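Local coordinates for protein benzoylformate Decarboxylase (Polynucleobacter necessarius, PDB 4K9Q) that probably catalyses the thiamine diphosphate- and magnesium-dependent decarboxylation of benzoylformate, as a tetrameric member of the TPP enzyme family, at residues S252-L257 and Y278-G283; E343-M348 and L356-E361; R351-L356 and V377-D382; I461-A466 and I524-K529. All blocks are in the same frame, centred on the assembly; numbering follows the deposited sequence.

Contact 1 (S252-L257 and Y278-G283)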
# COMPACT_ATOMS: atom_id res chain seq x y z
N SER A 252 -11.20 -7.96 30.33
CA SER A 252 -10.74 -7.24 29.15
C SER A 252 -11.57 -6.01 28.75
O SER A 252 -11.48 -5.53 27.61
CB SER A 252 -10.61 -8.21 27.97
OG SER A 252 -11.83 -8.89 27.75
N GLY A 253 -12.37 -5.50 29.68
CA GLY A 253 -13.03 -4.22 29.47
C GLY A 253 -12.31 -3.11 30.22
O GLY A 253 -11.69 -3.35 31.26
N ILE A 254 -12.39 -1.88 29.72
CA ILE A 254 -11.74 -0.75 30.38
C ILE A 254 -12.20 -0.61 31.83
O ILE A 254 -11.38 -0.60 32.75
CB ILE A 254 -12.00 0.56 29.62
CG1 ILE A 254 -11.27 0.53 28.28
CG2 ILE A 254 -11.54 1.75 30.45
CD1 ILE A 254 -11.69 1.63 27.30
N GLY A 255 -13.51 -0.53 32.03
CA GLY A 255 -14.06 -0.35 33.36
C GLY A 255 -13.93 -1.56 34.26
O GLY A 255 -13.82 -1.42 35.48
N SER A 256 -13.96 -2.76 33.68
CA SER A 256 -13.85 -3.97 34.49
C SER A 256 -12.41 -4.21 34.97
O SER A 256 -12.18 -4.56 36.12
CB SER A 256 -14.38 -5.21 33.75
OG SER A 256 -13.63 -5.47 32.57
N LEU A 257 -11.45 -4.00 34.08
CA LEU A 257 -10.05 -4.13 34.46
C LEU A 257 -9.72 -3.09 35.54
O LEU A 257 -9.12 -3.42 36.57
CB LEU A 257 -9.12 -3.97 33.24
CG LEU A 257 -7.64 -4.32 33.43
CD1 LEU A 257 -7.00 -4.61 32.08
CD2 LEU A 257 -6.90 -3.20 34.16
N TYR A 278 -11.17 -5.96 24.86
CA TYR A 278 -12.01 -6.61 23.85
C TYR A 278 -13.42 -6.02 23.84
O TYR A 278 -13.75 -5.24 22.95
CB TYR A 278 -12.00 -8.14 24.04
CG TYR A 278 -12.80 -8.90 23.01
CD1 TYR A 278 -13.12 -8.33 21.78
CD2 TYR A 278 -13.24 -10.19 23.28
CE1 TYR A 278 -13.87 -9.03 20.84
CE2 TYR A 278 -13.97 -10.90 22.34
CZ TYR A 278 -14.28 -10.32 21.13
OH TYR A 278 -15.02 -11.03 20.20
N PRO A 279 -14.25 -6.36 24.85
CA PRO A 279 -15.57 -5.72 24.91
C PRO A 279 -15.45 -4.26 25.29
O PRO A 279 -14.49 -3.88 25.96
CB PRO A 279 -16.26 -6.48 26.05
CG PRO A 279 -15.15 -6.88 26.94
CD PRO A 279 -14.01 -7.22 26.01
N TRP A 280 -16.41 -3.45 24.84
CA TRP A 280 -16.48 -2.07 25.27
C TRP A 280 -17.19 -1.99 26.62
O TRP A 280 -18.38 -2.32 26.73
CB TRP A 280 -17.19 -1.21 24.22
CG TRP A 280 -17.57 0.15 24.71
CD1 TRP A 280 -18.84 0.62 24.92
CD2 TRP A 280 -16.68 1.21 25.09
NE1 TRP A 280 -18.79 1.92 25.38
CE2 TRP A 280 -17.48 2.30 25.50
CE3 TRP A 280 -15.29 1.35 25.10
CZ2 TRP A 280 -16.93 3.50 25.92
CZ3 TRP A 280 -14.75 2.54 25.53
CH2 TRP A 280 -15.57 3.61 25.94
N ILE A 281 -16.45 -1.58 27.64
CA ILE A 281 -16.99 -1.36 28.97
C ILE A 281 -16.42 -0.03 29.45
O ILE A 281 -15.24 0.07 29.79
CB ILE A 281 -16.62 -2.49 29.94
CG1 ILE A 281 -17.19 -3.83 29.46
CG2 ILE A 281 -17.15 -2.20 31.34
CD1 ILE A 281 -16.90 -4.98 30.38
N ALA A 282 -17.27 0.99 29.46
CA ALA A 282 -16.80 2.34 29.75
C ALA A 282 -16.19 2.44 31.14
O ALA A 282 -16.62 1.77 32.08
CB ALA A 282 -17.93 3.35 29.59
N GLY A 283 -15.16 3.27 31.25
CA GLY A 283 -14.57 3.57 32.54
C GLY A 283 -13.26 4.31 32.36
O GLY A 283 -13.02 4.92 31.31
O HOH W 1 -13.53 -1.67 26.96
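S252 and Y278 open a backbone-to-backbone seam in the central, Rossmann-like domain, where the first turn of helix 254-260 is docked against the loop that precedes strand 291-296. The contact illustrates how a loop without regular structure can be held by main-chain polar atoms, to which the side chains of I254 and I281 add apolar packing. At one end Y278 N donates to S252 O over 2.8 Å. At the other, G255 N donates to I281 O at 2.9 Å. A bound water fills the gap between these two bonds: it accepts from I254 N and from I281 N, and donates to P279 O at 2.6 Å, so three backbone groups are satisfied by one molecule. The N-H groups of I254 and G255 lie at the start of the helix, where no preceding turn offers carbonyls; the water and I281 O serve them instead, while G253, the N-cap residue, gives its own carbonyl to L257 N. The backbones come close at the glycines, with G255 CA 3.6 Å from A282 O in a CA-H...O contact. Y278 O accepts from Q99 NE2 of the second subunit. Y278 holds CG opposite its backbone N (chi1 -178°), which leads the ring away, and its hydroxyl bonds to S26 of the second subunit; the Y278 side chain comes within about 5 Å of the bound thiamine diphosphate (nearest atoms). Among the apolar contacts, I281 lays CB 4.0 Å from G253 CA, and I254 CD1 meets W280 CZ3 at 3.7 Å.

Contact 2 (E343-M348 and L356-E361); sequences EDRTAM and LEVLKE
A salt-bridge network ties the connector ahead of helix 352-361 back onto that helix, with E343 and R345 on the connector facing E357, V358 and E361. The principle at work is that one arginine can join carboxylates four residues apart. R345 holds CG anti to its carbonyl carbon (chi1 -61°) and then runs extended to NE, which carries the guanidinium across to the helix. There it grips E361 end-on: NH1 reaches OE2 of E361 at 2.8 Å and NH2 reaches OE1 of E361 at 3.0 Å. Both oxygens lie near the guanidinium plane, although the two flat groups are turned 41° apart. The second carboxylate, E357, is held more loosely by R345, NH2 to OE1 being a weak 3.4 Å bond with the planes steeply turned. V358 CG2 sits over one guanidinium face, 3.7 Å from NH1. A water bridges R345 NE, E357 OE1 and E343 O. E357 OE2 uses its syn lone pair for E343 N, at 2.8 Å and nearly straight (169°), and has a second partner in H353. In the turn beyond, D344 OD1 takes T346 N to form an Asx turn. With every guanidinium nitrogen engaged and both oxygens of buried E357 bonded, the negative charges of the two glutamates are probably offset locally by R345, and the rotation of its guanidinium is fixed.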
# COMPACT_ATOMS: atom_id res chain seq x y z
N GLU A 343 -17.33 -28.27 40.65
CA GLU A 343 -18.61 -28.22 39.96
C GLU A 343 -19.45 -29.45 40.33
O GLU A 343 -18.91 -30.48 40.74
CB GLU A 343 -18.36 -28.16 38.44
CG GLU A 343 -19.61 -28.11 37.56
CD GLU A 343 -20.48 -26.89 37.83
OE1 GLU A 343 -21.37 -26.98 38.71
OE2 GLU A 343 -20.29 -25.86 37.14
N ASP A 344 -20.76 -29.32 40.18
CA ASP A 344 -21.70 -30.41 40.40
C ASP A 344 -21.59 -31.44 39.27
O ASP A 344 -22.06 -31.20 38.15
CB ASP A 344 -23.13 -29.85 40.47
CG ASP A 344 -24.16 -30.89 40.85
OD1 ASP A 344 -23.84 -32.10 40.83
OD2 ASP A 344 -25.30 -30.49 41.15
N ARG A 345 -20.98 -32.59 39.56
CA ARG A 345 -20.76 -33.61 38.54
C ARG A 345 -22.00 -34.45 38.29
O ARG A 345 -22.01 -35.29 37.38
CB ARG A 345 -19.60 -34.52 38.94
CG ARG A 345 -18.29 -33.78 39.08
CD ARG A 345 -17.12 -34.71 39.22
NE ARG A 345 -15.91 -33.96 39.53
CZ ARG A 345 -14.68 -34.44 39.41
NH1 ARG A 345 -14.50 -35.68 38.97
NH2 ARG A 345 -13.64 -33.68 39.73
N THR A 346 -23.03 -34.23 39.09
CA THR A 346 -24.26 -34.99 38.92
C THR A 346 -25.16 -34.33 37.88
O THR A 346 -26.13 -34.93 37.42
CB THR A 346 -25.03 -35.14 40.26
OG1 THR A 346 -25.66 -33.91 40.62
CG2 THR A 346 -24.11 -35.59 41.37
N ALA A 347 -24.83 -33.09 37.51
CA ALA A 347 -25.68 -32.34 36.60
C ALA A 347 -25.56 -32.85 35.17
O ALA A 347 -24.47 -33.21 34.71
CB ALA A 347 -25.38 -30.83 36.67
N MET A 348 -26.70 -32.91 34.49
CA MET A 348 -26.78 -33.28 33.08
C MET A 348 -27.73 -32.30 32.42
O MET A 348 -28.77 -31.97 32.99
CB MET A 348 -27.31 -34.70 32.91
CG MET A 348 -26.25 -35.76 32.96
SD MET A 348 -25.40 -35.96 31.38
CE MET A 348 -24.37 -37.37 31.77
N LEU A 356 -13.62 -30.02 32.63
CA LEU A 356 -12.25 -29.56 32.83
C LEU A 356 -11.59 -30.20 34.05
O LEU A 356 -10.43 -30.61 33.99
CB LEU A 356 -12.21 -28.04 32.93
CG LEU A 356 -12.51 -27.28 31.63
CD1 LEU A 356 -12.90 -25.86 31.96
CD2 LEU A 356 -11.32 -27.35 30.66
N GLU A 357 -12.32 -30.28 35.16
CA GLU A 357 -11.81 -30.94 36.36
C GLU A 357 -11.42 -32.39 36.11
O GLU A 357 -10.39 -32.85 36.60
CB GLU A 357 -12.85 -30.90 37.48
CG GLU A 357 -13.06 -29.53 38.10
CD GLU A 357 -14.18 -29.57 39.12
OE1 GLU A 357 -14.06 -30.36 40.08
OE2 GLU A 357 -15.19 -28.85 38.94
N VAL A 358 -12.24 -33.10 35.34
CA VAL A 358 -11.94 -34.49 34.99
C VAL A 358 -10.66 -34.59 34.16
O VAL A 358 -9.83 -35.48 34.36
CB VAL A 358 -13.13 -35.16 34.28
CG1 VAL A 358 -12.73 -36.52 33.73
CG2 VAL A 358 -14.29 -35.29 35.25
N LEU A 359 -10.48 -33.67 33.23
CA LEU A 359 -9.25 -33.67 32.44
C LEU A 359 -8.05 -33.37 33.33
O LEU A 359 -7.04 -34.07 33.27
CB LEU A 359 -9.34 -32.65 31.31
CG LEU A 359 -10.40 -32.89 30.25
CD1 LEU A 359 -10.37 -31.74 29.25
CD2 LEU A 359 -10.13 -34.21 29.55
N LYS A 360 -8.16 -32.35 34.17
CA LYS A 360 -7.06 -31.96 35.04
C LYS A 360 -6.63 -33.11 35.97
O LYS A 360 -5.44 -33.44 36.04
CB LYS A 360 -7.45 -30.70 35.84
CG LYS A 360 -6.45 -30.29 36.90
CD LYS A 360 -5.11 -29.90 36.31
CE LYS A 360 -4.09 -29.65 37.41
NZ LYS A 360 -2.82 -29.10 36.88
N GLU A 361 -7.59 -33.72 36.65
CA GLU A 361 -7.26 -34.73 37.65
C GLU A 361 -6.71 -36.02 37.06
O GLU A 361 -6.17 -36.86 37.78
CB GLU A 361 -8.46 -35.01 38.56
CG GLU A 361 -9.61 -35.71 37.88
CD GLU A 361 -10.89 -35.69 38.70
OE1 GLU A 361 -10.94 -35.00 39.75
OE2 GLU A 361 -11.86 -36.35 38.29
O HOH W 2 -16.33 -31.43 40.85

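Contact 3 (R351-L356 and V377-D382)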
# COMPACT_ATOMS: atom_id res chain seq x y z
N ARG A 351 -21.56 -30.14 32.58
CA ARG A 351 -21.09 -28.77 32.74
C ARG A 351 -19.60 -28.68 32.46
O ARG A 351 -18.82 -29.50 32.94
CB ARG A 351 -21.41 -28.28 34.15
CG ARG A 351 -22.90 -28.24 34.43
CD ARG A 351 -23.18 -27.78 35.83
NE ARG A 351 -24.61 -27.79 36.12
CZ ARG A 351 -25.11 -27.45 37.30
NH1 ARG A 351 -24.31 -27.08 38.28
NH2 ARG A 351 -26.43 -27.49 37.50
N PRO A 352 -19.19 -27.67 31.69
CA PRO A 352 -17.79 -27.59 31.27
C PRO A 352 -16.76 -27.51 32.42
O PRO A 352 -15.67 -28.06 32.24
CB PRO A 352 -17.75 -26.33 30.39
CG PRO A 352 -18.96 -25.54 30.77
CD PRO A 352 -20.00 -26.56 31.15
N HIS A 353 -17.07 -26.87 33.54
CA HIS A 353 -16.12 -26.84 34.65
C HIS A 353 -15.85 -28.28 35.14
O HIS A 353 -14.72 -28.63 35.47
CB HIS A 353 -16.61 -25.96 35.80
CG HIS A 353 -15.55 -25.56 36.78
ND1 HIS A 353 -14.99 -26.45 37.68
CD2 HIS A 353 -14.97 -24.37 37.03
CE1 HIS A 353 -14.10 -25.82 38.43
NE2 HIS A 353 -14.07 -24.55 38.06
N ALA A 354 -16.89 -29.11 35.16
CA ALA A 354 -16.68 -30.49 35.61
C ALA A 354 -15.87 -31.27 34.59
O ALA A 354 -15.00 -32.07 34.95
CB ALA A 354 -18.01 -31.17 35.88
N VAL A 355 -16.15 -31.05 33.30
CA VAL A 355 -15.37 -31.67 32.24
C VAL A 355 -13.89 -31.31 32.41
O VAL A 355 -13.01 -32.17 32.37
CB VAL A 355 -15.87 -31.24 30.84
CG1 VAL A 355 -14.92 -31.74 29.74
CG2 VAL A 355 -17.28 -31.77 30.60
N LEU A 356 -13.62 -30.02 32.63
CA LEU A 356 -12.25 -29.56 32.83
C LEU A 356 -11.59 -30.20 34.05
O LEU A 356 -10.43 -30.61 33.99
CB LEU A 356 -12.21 -28.04 32.93
CG LEU A 356 -12.51 -27.28 31.63
CD1 LEU A 356 -12.90 -25.86 31.96
CD2 LEU A 356 -11.32 -27.35 30.66
N VAL A 377 -13.14 -20.09 28.82
CA VAL A 377 -11.85 -19.57 29.28
C VAL A 377 -11.75 -19.33 30.81
O VAL A 377 -10.78 -19.77 31.44
CB VAL A 377 -11.42 -18.34 28.47
CG1 VAL A 377 -10.20 -17.66 29.10
CG2 VAL A 377 -11.13 -18.77 27.03
N PRO A 378 -12.75 -18.65 31.41
CA PRO A 378 -12.63 -18.44 32.86
C PRO A 378 -12.63 -19.75 33.65
O PRO A 378 -11.93 -19.87 34.66
CB PRO A 378 -13.88 -17.60 33.20
CG PRO A 378 -14.28 -16.97 31.89
CD PRO A 378 -13.95 -18.00 30.85
N LEU A 379 -13.39 -20.74 33.18
CA LEU A 379 -13.42 -22.03 33.85
C LEU A 379 -12.06 -22.71 33.74
O LEU A 379 -11.55 -23.29 34.70
CB LEU A 379 -14.52 -22.92 33.27
CG LEU A 379 -15.88 -22.23 33.12
CD1 LEU A 379 -16.92 -23.19 32.57
CD2 LEU A 379 -16.33 -21.65 34.45
N MET A 380 -11.45 -22.63 32.55
CA MET A 380 -10.14 -23.20 32.34
C MET A 380 -9.11 -22.55 33.26
O MET A 380 -8.26 -23.22 33.83
CB MET A 380 -9.71 -23.03 30.88
CG MET A 380 -8.33 -23.56 30.59
SD MET A 380 -7.67 -23.00 29.00
CE MET A 380 -7.49 -21.24 29.32
N GLN A 381 -9.20 -21.23 33.40
CA GLN A 381 -8.29 -20.49 34.26
C GLN A 381 -8.45 -20.90 35.73
O GLN A 381 -7.48 -20.86 36.49
CB GLN A 381 -8.50 -18.99 34.07
CG GLN A 381 -8.02 -18.54 32.69
CD GLN A 381 -8.43 -17.13 32.34
OE1 GLN A 381 -9.35 -16.57 32.93
NE2 GLN A 381 -7.76 -16.55 31.35
N ASP A 382 -9.64 -21.32 36.12
CA ASP A 382 -9.84 -21.78 37.50
C ASP A 382 -9.23 -23.15 37.73
O ASP A 382 -8.70 -23.44 38.80
CB ASP A 382 -11.33 -21.84 37.85
CG ASP A 382 -11.56 -22.06 39.34
OD1 ASP A 382 -10.96 -21.32 40.14
OD2 ASP A 382 -12.34 -22.98 39.71
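The helical segments 352-356 and 377-382 run in roughly the same direction, their axes 9.4 Å apart at closest approach and crossing at -36°, with H353 and L379 nearest in backbone register. L379 fills the space between them. One of its methyls, CD1, lies 3.6 Å from P352 CG in the first turn of the facing helix, while CD2 reaches the edge of the H353 imidazole, near the ring plane. L356 comes across L379 at about a right angle, and its CD1 touches both L379 CB and the backbone N of M380, each at 3.6 Å. Beside this apolar patch stands one polar link. H353 places its ring with CG anti to the backbone N (chi1 -164°), which swings the imidazole toward the second helix, where NE2 donates to D382 OD2 at 2.9 Å. The carboxylate oxygen is used on its anti lone pair and lies in the ring plane, although the ring and carboxylate planes are 48° apart. D382 is itself held by R385 through a salt bridge and by the backbone N of T341. Because ND1 of H353 is bonded to E357, the imidazole spans two carboxylates, an arrangement that fixes its rotation and would probably favour its protonated form.

Contact 4 (I461-A466 and I524-K529). With TPP (thiamine diphosphate), chain D.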
# COMPACT_ATOMS: atom_id res chain seq x y z
N ILE A 461 -19.93 -18.02 22.92
CA ILE A 461 -19.47 -16.73 23.39
C ILE A 461 -20.14 -15.59 22.64
O ILE A 461 -20.29 -14.49 23.18
CB ILE A 461 -17.94 -16.60 23.37
CG1 ILE A 461 -17.52 -15.40 24.24
CG2 ILE A 461 -17.45 -16.45 21.95
CD1 ILE A 461 -16.04 -15.29 24.48
N LEU A 462 -20.57 -15.83 21.40
CA LEU A 462 -21.31 -14.78 20.68
C LEU A 462 -22.69 -14.52 21.29
O LEU A 462 -23.21 -13.41 21.21
CB LEU A 462 -21.44 -15.10 19.19
CG LEU A 462 -20.13 -15.22 18.41
CD1 LEU A 462 -20.40 -15.40 16.92
CD2 LEU A 462 -19.23 -14.01 18.66
N LYS A 463 -23.28 -15.54 21.91
CA LYS A 463 -24.54 -15.33 22.62
C LYS A 463 -24.29 -14.58 23.93
O LYS A 463 -25.13 -13.80 24.38
CB LYS A 463 -25.27 -16.66 22.88
CG LYS A 463 -25.75 -17.35 21.61
CD LYS A 463 -26.59 -18.58 21.92
CE LYS A 463 -27.01 -19.29 20.64
NZ LYS A 463 -27.83 -20.51 20.94
N GLN A 464 -23.14 -14.83 24.54
CA GLN A 464 -22.73 -14.10 25.74
C GLN A 464 -22.58 -12.63 25.38
O GLN A 464 -23.02 -11.74 26.11
CB GLN A 464 -21.42 -14.64 26.30
CG GLN A 464 -21.52 -16.07 26.86
CD GLN A 464 -20.20 -16.60 27.40
OE1 GLN A 464 -19.16 -16.58 26.72
NE2 GLN A 464 -20.23 -17.08 28.63
N PHE A 465 -21.95 -12.36 24.24
CA PHE A 465 -21.80 -10.99 23.77
C PHE A 465 -23.13 -10.35 23.41
O PHE A 465 -23.33 -9.16 23.65
CB PHE A 465 -20.89 -10.96 22.54
CG PHE A 465 -19.50 -10.54 22.84
CD1 PHE A 465 -19.19 -9.19 22.94
CD2 PHE A 465 -18.50 -11.47 23.03
CE1 PHE A 465 -17.89 -8.78 23.21
CE2 PHE A 465 -17.20 -11.08 23.32
CZ PHE A 465 -16.90 -9.73 23.40
N ALA A 466 -24.03 -11.11 22.80
CA ALA A 466 -25.32 -10.58 22.40
C ALA A 466 -26.09 -10.11 23.63
O ALA A 466 -26.87 -9.15 23.56
CB ALA A 466 -26.13 -11.62 21.64
N ILE A 524 -21.93 -30.75 25.99
CA ILE A 524 -22.09 -30.00 27.22
C ILE A 524 -23.38 -29.20 27.18
O ILE A 524 -24.00 -29.05 26.12
CB ILE A 524 -20.89 -29.06 27.50
CG1 ILE A 524 -20.69 -28.09 26.33
CG2 ILE A 524 -19.63 -29.89 27.77
CD1 ILE A 524 -19.76 -26.91 26.66
N THR A 525 -23.77 -28.68 28.33
CA THR A 525 -24.91 -27.80 28.42
C THR A 525 -24.75 -26.63 27.46
O THR A 525 -23.63 -26.18 27.18
CB THR A 525 -25.08 -27.28 29.86
OG1 THR A 525 -26.19 -26.38 29.93
CG2 THR A 525 -23.80 -26.57 30.32
N LYS A 526 -25.89 -26.17 26.93
CA LYS A 526 -25.93 -25.01 26.05
C LYS A 526 -26.07 -23.73 26.87
O LYS A 526 -25.93 -22.63 26.34
CB LYS A 526 -27.09 -25.12 25.05
CG LYS A 526 -27.03 -26.36 24.16
CD LYS A 526 -28.25 -26.46 23.25
CE LYS A 526 -27.98 -25.91 21.85
NZ LYS A 526 -27.78 -24.43 21.80
N GLU A 527 -26.33 -23.88 28.17
CA GLU A 527 -26.41 -22.72 29.04
C GLU A 527 -25.04 -22.08 29.10
O GLU A 527 -24.02 -22.77 29.03
CB GLU A 527 -26.91 -23.09 30.44
CG GLU A 527 -28.31 -23.71 30.47
CD GLU A 527 -29.36 -22.87 29.74
OE1 GLU A 527 -29.33 -21.63 29.86
OE2 GLU A 527 -30.21 -23.46 29.04
N LEU A 528 -25.02 -20.76 29.23
CA LEU A 528 -23.77 -20.02 29.22
C LEU A 528 -23.69 -19.07 30.40
O LEU A 528 -24.66 -18.36 30.71
CB LEU A 528 -23.64 -19.22 27.91
CG LEU A 528 -23.54 -20.01 26.60
CD1 LEU A 528 -24.02 -19.16 25.44
CD2 LEU A 528 -22.10 -20.47 26.36
N LYS A 529 -22.55 -19.07 31.06
CA LYS A 529 -22.29 -18.11 32.13
C LYS A 529 -22.12 -16.72 31.53
O LYS A 529 -22.02 -16.57 30.31
CB LYS A 529 -21.04 -18.53 32.91
CG LYS A 529 -21.24 -19.84 33.66
CD LYS A 529 -19.94 -20.44 34.14
CE LYS A 529 -20.17 -21.81 34.77
NZ LYS A 529 -21.09 -21.72 35.94
N1' TPP D . -14.11 -15.92 12.51
C2' TPP D . -12.77 -15.93 12.87
CM2 TPP D . -11.72 -16.36 11.88
N3' TPP D . -12.37 -15.53 14.13
C4' TPP D . -13.31 -15.11 15.04
N4' TPP D . -12.92 -14.71 16.25
C5' TPP D . -14.66 -15.13 14.70
C6' TPP D . -15.07 -15.52 13.42
C7' TPP D . -15.69 -14.68 15.70
N3 TPP D . -15.94 -15.56 16.83
C2 TPP D . -15.44 -15.37 18.11
S1 TPP D . -15.91 -16.48 19.18
C5 TPP D . -16.79 -17.24 18.06
C4 TPP D . -16.75 -16.65 16.80
CM4 TPP D . -17.47 -17.15 15.57
C6 TPP D . -17.55 -18.45 18.52
C7 TPP D . -16.69 -19.60 19.04
O7 TPP D . -17.58 -20.69 19.16
PA TPP D . -17.11 -22.10 19.77
O1A TPP D . -15.75 -22.43 19.22
O2A TPP D . -18.11 -23.16 19.44
O3A TPP D . -16.89 -21.80 21.33
PB TPP D . -17.99 -21.53 22.46
O1B TPP D . -18.11 -20.05 22.60
O2B TPP D . -17.45 -22.15 23.73
O3B TPP D . -19.32 -22.10 22.07
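Q464 and K529 make the polar join here: NE2 of the glutamine donates to the K529 carbonyl oxygen, modelled at 2.5 Å, too short to be taken at face value, so the exact geometry is doubtful. Alongside it, the Q464 chain passes L528 at about a right angle, CG to CB at 3.9 Å, and L528 CD1 rests on K463 CB. Q464 sets CG beside its backbone N (chi1 -67°) and stretches out to the loop. Farther along, the ammonium groups of K463 and K526 come within 4.0 Å, NZ to NZ. Their shared partner E458, a magnesium ligand, forms salt bridges with both, and D478 forms another with K463, so the two positive charges are probably well compensated. In the outer shell T525 OG1 accepts from E527 N, an ST turn that shapes the tail after strand 517-523. At the start of the same helix lies the cofactor: I461 N donates to the thiamine diphosphate oxygen O1B at 2.7 Å, and L462 CD1 approaches the thiazolium methyl CM4 at 3.7 Å. Such a helix start facing a diphosphate, beside the metal ligands D429, N456 and E458, is typical of the C-terminal TPP-binding domain of thiamine diphosphate enzymes.

The four contacts differ in chemistry according to their place. Contact 1, in the central domain, relies on backbone groups and one water, whereas contacts 2 and 3 use side-chain charge and apolar packing around the same helix, 352-361; their segments overlap at L356, which packs in contact 3 but not in contact 2, and the E343-R351 salt bridge joins them. All of contacts 1 to 3 are partly buried; contact 4 lies at the surface, yet its helix binds the cofactor. Contact 3 reaches contact 4 through apolar touches such as P352 on T525. Contact 1 meets contact 4 where Y278 packs on F465, and both touch the second subunit. Contacts 1 and 2 stay apart, about 18 Å between nearest atoms.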